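PDB 1Z47: putative ABC-transporter ATP-binding protein, which probably binds and hydrolyses ATP as the motor subunit of an ABC transporter that is thought to import sulfate. Local coordinates for residues 177-180 with 181-185; 293-296 with 297-300; 218-222 with 223-227. All blocks are in the same frame, centred on the assembly; numbering follows the deposited sequence.

Interaction 1 (177-180 with 181-185)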
loop_
_atom_site.group_PDB
_atom_site.type_symbol
_atom_site.label_atom_id
_atom_site.label_comp_id
_atom_site.label_asym_id
_atom_site.label_seq_id
_atom_site.Cartn_x
_atom_site.Cartn_y
_atom_site.Cartn_z
ATOM N N ASP B 177 1.662 9.302 4.907
ATOM C CA ASP B 177 1.917 9.205 3.472
ATOM C C ASP B 177 2.606 7.865 3.238
ATOM O O ASP B 177 3.439 7.433 4.050
ATOM C CB ASP B 177 2.851 10.333 2.990
ATOM C CG ASP B 177 2.107 11.640 2.687
ATOM O OD1 ASP B 177 0.872 11.686 2.874
ATOM O OD2 ASP B 177 2.761 12.622 2.262
ATOM N N THR B 178 2.260 7.226 2.126
ATOM C CA THR B 178 2.822 5.933 1.732
ATOM C C THR B 178 4.354 5.819 1.857
ATOM O O THR B 178 4.879 4.826 2.372
ATOM C CB THR B 178 2.439 5.611 0.266
ATOM O OG1 THR B 178 1.012 5.612 0.137
ATOM C CG2 THR B 178 2.975 4.254 -0.151
ATOM N N GLN B 179 5.068 6.824 1.382
ATOM C CA GLN B 179 6.523 6.768 1.415
ATOM C C GLN B 179 7.102 6.812 2.825
ATOM O O GLN B 179 8.058 6.094 3.145
ATOM C CB GLN B 179 7.097 7.914 0.585
ATOM C CG GLN B 179 8.620 7.960 0.560
ATOM C CD GLN B 179 9.136 9.220 -0.106
ATOM O OE1 GLN B 179 8.703 10.333 0.210
ATOM N NE2 GLN B 179 10.071 9.055 -1.021
ATOM N N ILE B 180 6.533 7.662 3.668
ATOM C CA ILE B 180 7.017 7.775 5.040
ATOM C C ILE B 180 6.629 6.519 5.827
ATOM O O ILE B 180 7.401 6.030 6.658
ATOM C CB ILE B 180 6.474 9.061 5.683
ATOM C CG1 ILE B 180 7.109 10.264 4.958
ATOM C CG2 ILE B 180 6.820 9.106 7.169
ATOM C CD1 ILE B 180 6.441 11.590 5.218
ATOM N N ARG B 181 5.450 5.978 5.535
ATOM C CA ARG B 181 4.980 4.751 6.187
ATOM C C ARG B 181 6.014 3.643 5.925
ATOM O O ARG B 181 6.360 2.861 6.815
ATOM C CB ARG B 181 3.626 4.358 5.587
ATOM C CG ARG B 181 2.806 3.329 6.351
ATOM C CD ARG B 181 1.417 3.223 5.688
ATOM N NE ARG B 181 0.685 2.000 6.023
ATOM C CZ ARG B 181 0.220 1.693 7.233
ATOM N NH1 ARG B 181 0.404 2.525 8.254
ATOM N NH2 ARG B 181 -0.430 0.548 7.419
ATOM N N ARG B 182 6.511 3.582 4.694
ATOM C CA ARG B 182 7.487 2.567 4.334
ATOM C C ARG B 182 8.823 2.784 5.033
ATOM O O ARG B 182 9.475 1.814 5.449
ATOM C CB ARG B 182 7.683 2.515 2.810
ATOM C CG ARG B 182 6.465 1.977 2.058
ATOM C CD ARG B 182 6.789 1.654 0.610
ATOM N NE ARG B 182 5.613 1.825 -0.240
ATOM C CZ ARG B 182 5.570 1.543 -1.542
ATOM N NH1 ARG B 182 6.649 1.067 -2.162
ATOM N NH2 ARG B 182 4.445 1.742 -2.228
ATOM N N GLU B 183 9.249 4.037 5.158
ATOM C CA GLU B 183 10.514 4.289 5.845
ATOM C C GLU B 183 10.310 3.937 7.306
ATOM O O GLU B 183 11.194 3.378 7.943
ATOM C CB GLU B 183 10.953 5.756 5.720
ATOM C CG GLU B 183 11.234 6.205 4.295
ATOM C CD GLU B 183 11.567 7.688 4.200
ATOM O OE1 GLU B 183 11.738 8.191 3.062
ATOM O OE2 GLU B 183 11.662 8.353 5.262
ATOM N N LEU B 184 9.139 4.251 7.842
ATOM C CA LEU B 184 8.872 3.921 9.239
ATOM C C LEU B 184 8.942 2.423 9.555
ATOM O O LEU B 184 9.568 2.007 10.547
ATOM C CB LEU B 184 7.498 4.467 9.660
ATOM C CG LEU B 184 7.487 5.940 10.078
ATOM C CD1 LEU B 184 6.096 6.331 10.539
ATOM C CD2 LEU B 184 8.523 6.156 11.203
ATOM N N ARG B 185 8.302 1.593 8.735
ATOM C CA ARG B 185 8.328 0.164 9.027
ATOM C C ARG B 185 9.755 -0.366 8.982
ATOM O O ARG B 185 10.092 -1.258 9.740
ATOM C CB ARG B 185 7.453 -0.622 8.050
ATOM C CG ARG B 185 7.940 -0.596 6.636
ATOM C CD ARG B 185 7.169 -1.608 5.784
ATOM N NE ARG B 185 7.142 -1.237 4.372
ATOM C CZ ARG B 185 8.205 -0.868 3.656
ATOM N NH1 ARG B 185 9.413 -0.811 4.206
ATOM N NH2 ARG B 185 8.054 -0.545 2.375
#
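The methyl group of T178 lies against the guanidinium of R182, one helical turn later, with CG2 3.6 Å from both NE and NH2 of R182. The two side chains run side by side in the same direction. In T178 the methyl is anti to the backbone N, which puts OG1 beside that N (chi1 -58°) and turns it to H204 ND1 of the second subunit; threonine suits the place by giving R182 a methyl and H204 a hydroxyl. R182 is extended from CG to NE, and the foot of its chain lies against the preceding turn, CG 3.3 Å from T178 O. Q179 and E183 repeat this course more loosely, Q179 CG 4.0 Å from E183 OE1. I180 and L184 make the apolar pair, CG2 of I180 being 4.4 Å from CG of L184.

Beneath them run the regular backbone hydrogen bonds of the helix, from each N-H back to the carbonyl four residues earlier. The helix belongs to the beta-alpha-beta unit 166-170, 178-195, 198-203. The side chain of D177, at the N-cap position, makes no capping bond; its OD2 instead accepts from S50 N of the second subunit, which fits the D-loop of ABC ATPases. Contacts within the helix are thus mostly aliphatic or backbone, while the polar ends of D177 and T178 are spent on the neighbouring subunit.

Interaction 2 (293-296 with 297-300)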
loop_
_atom_site.group_PDB
_atom_site.type_symbol
_atom_site.label_atom_id
_atom_site.label_comp_id
_atom_site.label_asym_id
_atom_site.label_seq_id
_atom_site.Cartn_x
_atom_site.Cartn_y
_atom_site.Cartn_z
ATOM N N PRO B 293 1.317 -14.719 -28.247
ATOM C CA PRO B 293 0.390 -14.265 -29.292
ATOM C C PRO B 293 -0.445 -15.400 -29.879
ATOM O O PRO B 293 -0.066 -16.570 -29.791
ATOM C CB PRO B 293 1.323 -13.626 -30.328
ATOM C CG PRO B 293 2.492 -13.164 -29.494
ATOM C CD PRO B 293 2.702 -14.340 -28.581
ATOM N N ALA B 294 -1.584 -15.047 -30.469
ATOM C CA ALA B 294 -2.470 -16.035 -31.074
ATOM C C ALA B 294 -3.614 -15.390 -31.847
ATOM O O ALA B 294 -3.887 -14.191 -31.709
ATOM C CB ALA B 294 -3.034 -16.967 -29.999
ATOM N N SER B 295 -4.274 -16.200 -32.669
ATOM C CA SER B 295 -5.409 -15.742 -33.463
ATOM C C SER B 295 -6.662 -15.829 -32.591
ATOM O O SER B 295 -6.745 -16.693 -31.713
ATOM C CB SER B 295 -5.583 -16.635 -34.702
ATOM O OG SER B 295 -5.841 -17.987 -34.336
ATOM N N GLU B 296 -7.623 -14.936 -32.825
ATOM C CA GLU B 296 -8.880 -14.944 -32.069
ATOM C C GLU B 296 -9.402 -16.368 -32.134
ATOM O O GLU B 296 -9.777 -16.966 -31.126
ATOM C CB GLU B 296 -9.893 -13.988 -32.711
ATOM C CG GLU B 296 -11.315 -14.149 -32.208
ATOM C CD GLU B 296 -12.237 -13.074 -32.746
ATOM O OE1 GLU B 296 -12.263 -12.880 -33.979
ATOM O OE2 GLU B 296 -12.939 -12.427 -31.940
ATOM N N ARG B 297 -9.406 -16.885 -33.356
ATOM C CA ARG B 297 -9.822 -18.238 -33.673
ATOM C C ARG B 297 -9.582 -19.201 -32.513
ATOM O O ARG B 297 -10.517 -19.796 -31.975
ATOM C CB ARG B 297 -9.034 -18.709 -34.902
ATOM C CG ARG B 297 -9.060 -20.205 -35.164
ATOM C CD ARG B 297 -10.173 -20.589 -36.119
ATOM N NE ARG B 297 -10.179 -22.026 -36.371
ATOM C CZ ARG B 297 -10.972 -22.626 -37.252
ATOM N NH1 ARG B 297 -11.827 -21.909 -37.974
ATOM N NH2 ARG B 297 -10.913 -23.944 -37.409
ATOM N N GLU B 298 -8.323 -19.335 -32.125
ATOM C CA GLU B 298 -7.938 -20.250 -31.062
ATOM C C GLU B 298 -7.467 -19.568 -29.775
ATOM O O GLU B 298 -7.177 -20.245 -28.787
ATOM C CB GLU B 298 -6.827 -21.141 -31.591
ATOM C CG GLU B 298 -5.736 -20.326 -32.263
ATOM C CD GLU B 298 -4.734 -21.175 -33.010
ATOM O OE1 GLU B 298 -3.775 -20.595 -33.565
ATOM O OE2 GLU B 298 -4.902 -22.416 -33.044
ATOM N N ALA B 299 -7.387 -18.240 -29.788
ATOM C CA ALA B 299 -6.925 -17.490 -28.621
ATOM C C ALA B 299 -7.771 -17.767 -27.381
ATOM O O ALA B 299 -8.971 -18.047 -27.494
ATOM C CB ALA B 299 -6.929 -15.998 -28.926
ATOM N N HIS B 300 -7.133 -17.686 -26.210
ATOM C CA HIS B 300 -7.795 -17.904 -24.915
ATOM C C HIS B 300 -8.401 -16.612 -24.393
ATOM O O HIS B 300 -9.485 -16.613 -23.802
ATOM C CB HIS B 300 -6.798 -18.402 -23.874
ATOM C CG HIS B 300 -6.284 -19.780 -24.130
ATOM N ND1 HIS B 300 -5.155 -20.275 -23.512
ATOM C CD2 HIS B 300 -6.762 -20.783 -24.901
ATOM C CE1 HIS B 300 -4.962 -21.526 -23.892
ATOM N NE2 HIS B 300 -5.924 -21.858 -24.733
#
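S295 lays its hydroxyl across the base of two later side chains, OG sitting 3.1 Å from E298 CG and 3.3 Å from R297 CB. With chi1 at 61°, OG stands between the backbone N and the carbonyl carbon, which turns it inward over the bend of the chain. E298 adopts the same first torsion and then runs extended, bringing its carboxylate back alongside S295. The hydroxyl donates to E298 OE1, but at 3.4 Å from OG the bond is weak, so the pairing is as much a matter of packing as of polarity. Serine suits the place because a short hydroxymethyl group can meet the methylene of E298 and still offer a proton to its carboxylate.

On the other flank of the bend, the methyl groups of A294 and A299 meet, CB to CB at 4.2 Å. Alanine is small enough for the entering and leaving chains to come this close. The backbone between them turns through E296, which has helical angles, and R297, somewhat off them. A299 N donates weakly to E296 O, 3.0 Å away, and apparently also to S295 O, although the position of that carbonyl is less certain. R297 leads its charged end away from this exposed bend, as suits a surface loop.

E296 and A299 rest on W342, and H300 gives the exit a firmer hold through its ND1, bonded to M345 N. The loop connects strands 289-293 and 301-308, which lie on either side of strand 342-347, and touches W342 on the way: a tight, irregular connection between two strands of an antiparallel sheet, consistent with the OB-like regulatory domain of CysA-type ATPases.

Interaction 3 (218-222 with 223-227)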
loop_
_atom_site.group_PDB
_atom_site.type_symbol
_atom_site.label_atom_id
_atom_site.label_comp_id
_atom_site.label_asym_id
_atom_site.label_seq_id
_atom_site.Cartn_x
_atom_site.Cartn_y
_atom_site.Cartn_z
ATOM N N VAL B 218 -2.570 -15.219 10.496
ATOM C CA VAL B 218 -3.693 -14.827 9.651
ATOM C C VAL B 218 -5.016 -15.085 10.383
ATOM O O VAL B 218 -5.321 -16.210 10.824
ATOM C CB VAL B 218 -3.652 -15.594 8.308
ATOM C CG1 VAL B 218 -4.590 -14.945 7.277
ATOM C CG2 VAL B 218 -2.233 -15.640 7.793
ATOM N N LEU B 219 -5.796 -14.020 10.538
ATOM C CA LEU B 219 -7.065 -14.091 11.214
ATOM C C LEU B 219 -8.218 -13.947 10.228
ATOM O O LEU B 219 -8.137 -13.207 9.241
ATOM C CB LEU B 219 -7.168 -12.975 12.257
ATOM C CG LEU B 219 -6.348 -13.148 13.535
ATOM C CD1 LEU B 219 -6.862 -14.360 14.319
ATOM C CD2 LEU B 219 -4.886 -13.326 13.170
ATOM N N HIS B 220 -9.294 -14.655 10.515
ATOM C CA HIS B 220 -10.487 -14.589 9.679
ATOM C C HIS B 220 -11.689 -14.982 10.535
ATOM O O HIS B 220 -11.730 -16.065 11.127
ATOM C CB HIS B 220 -10.350 -15.535 8.491
ATOM C CG HIS B 220 -11.470 -15.436 7.501
ATOM N ND1 HIS B 220 -12.204 -16.532 7.094
ATOM C CD2 HIS B 220 -11.948 -14.383 6.799
ATOM C CE1 HIS B 220 -13.082 -16.157 6.180
ATOM N NE2 HIS B 220 -12.947 -14.858 5.980
ATOM N N GLU B 221 -12.648 -14.074 10.627
ATOM C CA GLU B 221 -13.856 -14.338 11.383
ATOM C C GLU B 221 -13.552 -14.771 12.800
ATOM O O GLU B 221 -14.271 -15.605 13.360
ATOM C CB GLU B 221 -14.687 -15.424 10.693
ATOM C CG GLU B 221 -15.478 -14.961 9.482
ATOM C CD GLU B 221 -16.287 -16.099 8.852
ATOM O OE1 GLU B 221 -16.893 -16.900 9.603
ATOM O OE2 GLU B 221 -16.325 -16.193 7.608
ATOM N N GLY B 222 -12.475 -14.226 13.369
ATOM C CA GLY B 222 -12.127 -14.545 14.740
ATOM C C GLY B 222 -11.361 -15.834 14.973
ATOM O O GLY B 222 -11.140 -16.203 16.116
ATOM N N ASN B 223 -10.960 -16.520 13.908
ATOM C CA ASN B 223 -10.204 -17.760 14.041
ATOM C C ASN B 223 -8.846 -17.619 13.356
ATOM O O ASN B 223 -8.686 -16.848 12.397
ATOM C CB ASN B 223 -10.933 -18.941 13.369
ATOM C CG ASN B 223 -12.420 -18.936 13.606
ATOM O OD1 ASN B 223 -13.206 -18.859 12.655
ATOM N ND2 ASN B 223 -12.829 -19.019 14.873
ATOM N N VAL B 224 -7.879 -18.389 13.837
ATOM C CA VAL B 224 -6.559 -18.396 13.254
ATOM C C VAL B 224 -6.580 -19.342 12.049
ATOM O O VAL B 224 -6.783 -20.546 12.197
ATOM C CB VAL B 224 -5.520 -18.901 14.265
ATOM C CG1 VAL B 224 -4.170 -19.019 13.618
ATOM C CG2 VAL B 224 -5.477 -17.969 15.448
ATOM N N GLU B 225 -6.363 -18.800 10.858
ATOM C CA GLU B 225 -6.353 -19.596 9.645
ATOM C C GLU B 225 -5.008 -20.286 9.497
ATOM O O GLU B 225 -4.932 -21.438 9.077
ATOM C CB GLU B 225 -6.609 -18.703 8.429
ATOM C CG GLU B 225 -7.988 -18.054 8.420
ATOM C CD GLU B 225 -9.064 -19.003 7.927
ATOM O OE1 GLU B 225 -8.789 -19.709 6.951
ATOM O OE2 GLU B 225 -10.176 -19.030 8.498
ATOM N N GLN B 226 -3.939 -19.571 9.828
ATOM C CA GLN B 226 -2.592 -20.130 9.735
ATOM C C GLN B 226 -1.622 -19.233 10.500
ATOM O O GLN B 226 -1.881 -18.051 10.712
ATOM C CB GLN B 226 -2.164 -20.282 8.263
ATOM C CG GLN B 226 -0.715 -20.732 8.053
ATOM C CD GLN B 226 -0.428 -21.234 6.651
ATOM O OE1 GLN B 226 -1.091 -20.854 5.677
ATOM N NE2 GLN B 226 0.582 -22.083 6.534
ATOM N N PHE B 227 -0.523 -19.818 10.936
ATOM C CA PHE B 227 0.493 -19.092 11.682
ATOM C C PHE B 227 1.812 -19.635 11.163
ATOM O O PHE B 227 2.209 -20.747 11.498
ATOM C CB PHE B 227 0.299 -19.366 13.180
ATOM C CG PHE B 227 1.224 -18.584 14.080
ATOM C CD1 PHE B 227 1.604 -17.275 13.759
ATOM C CD2 PHE B 227 1.694 -19.150 15.263
ATOM C CE1 PHE B 227 2.444 -16.543 14.610
ATOM C CE2 PHE B 227 2.535 -18.428 16.118
ATOM C CZ PHE B 227 2.908 -17.121 15.786
#
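H220 and E225 meet on a beta hairpin whose strands, 215-220 and 223-228, are joined by a tight type I' turn from H220 to N223. Their side chains cross at a slant, with the imidazole and carboxylate planes 85° apart. E225 CG rests 3.5 Å from H220 CB, and OE2 comes to the edge of the ring near its plane, 3.5 Å from ND1. A bend in the E225 chain at chi2 (-80°) folds the carboxylate back toward H220, while OE1 is held by T239. The aliphatic CG of E221 covers one face of the ring, which also stacks with F241 of helix 240-245.

On the sheet face opposite H220, L219 and V224 form a non-hydrogen-bonded pair, their branched ends meeting at CD1 and CG2, 4.0 Å apart. L219 is buried and V224 partly so, which suits apolar chains. E225 itself has a helical backbone and is an extra residue between V224 and Q226, in the manner of a beta bulge; this turns its side chain toward the neighbouring strand, where it meets H220.

The turn needs left-handed backbone angles at E221 and G222, and at G222 a CB would be jammed against the preceding carbonyl O. N223 folds its carboxamide back over this turn, ND2 lying 3.5 Å from G222 C. With an alanine in place of N223, the carboxamide would be gone and the G222 peptide would probably lose the group packed on it. Backbone bonds close the turn in both directions: H220 N donates to N223 O at 3.0 Å, in the carbonyl plane, whereas N223 N reaches H220 O at 2.9 Å from above its carbonyl plane.

How the interactions relate
Interactions 1 and 3 belong to the ATP-binding domain, their nearest atoms about 16 Å apart, whereas interaction 2 lies in the C-terminal sheet, its centre about 44 Å from that of interaction 1 and about 42 Å from that of interaction 3. None touches another, and none shares a secondary-structure element. Interaction 3 is the most buried: it closes the edge of the mixed sheet, and cross-strand backbone bonds combine with an apolar pair and a polar one. Interaction 1 is a surface contact of one helix, whose D177 and T178 bond to the second subunit. Interaction 2, also at the surface, is touched by no other chain of the assembly and relies on weak bonds and methyl contacts.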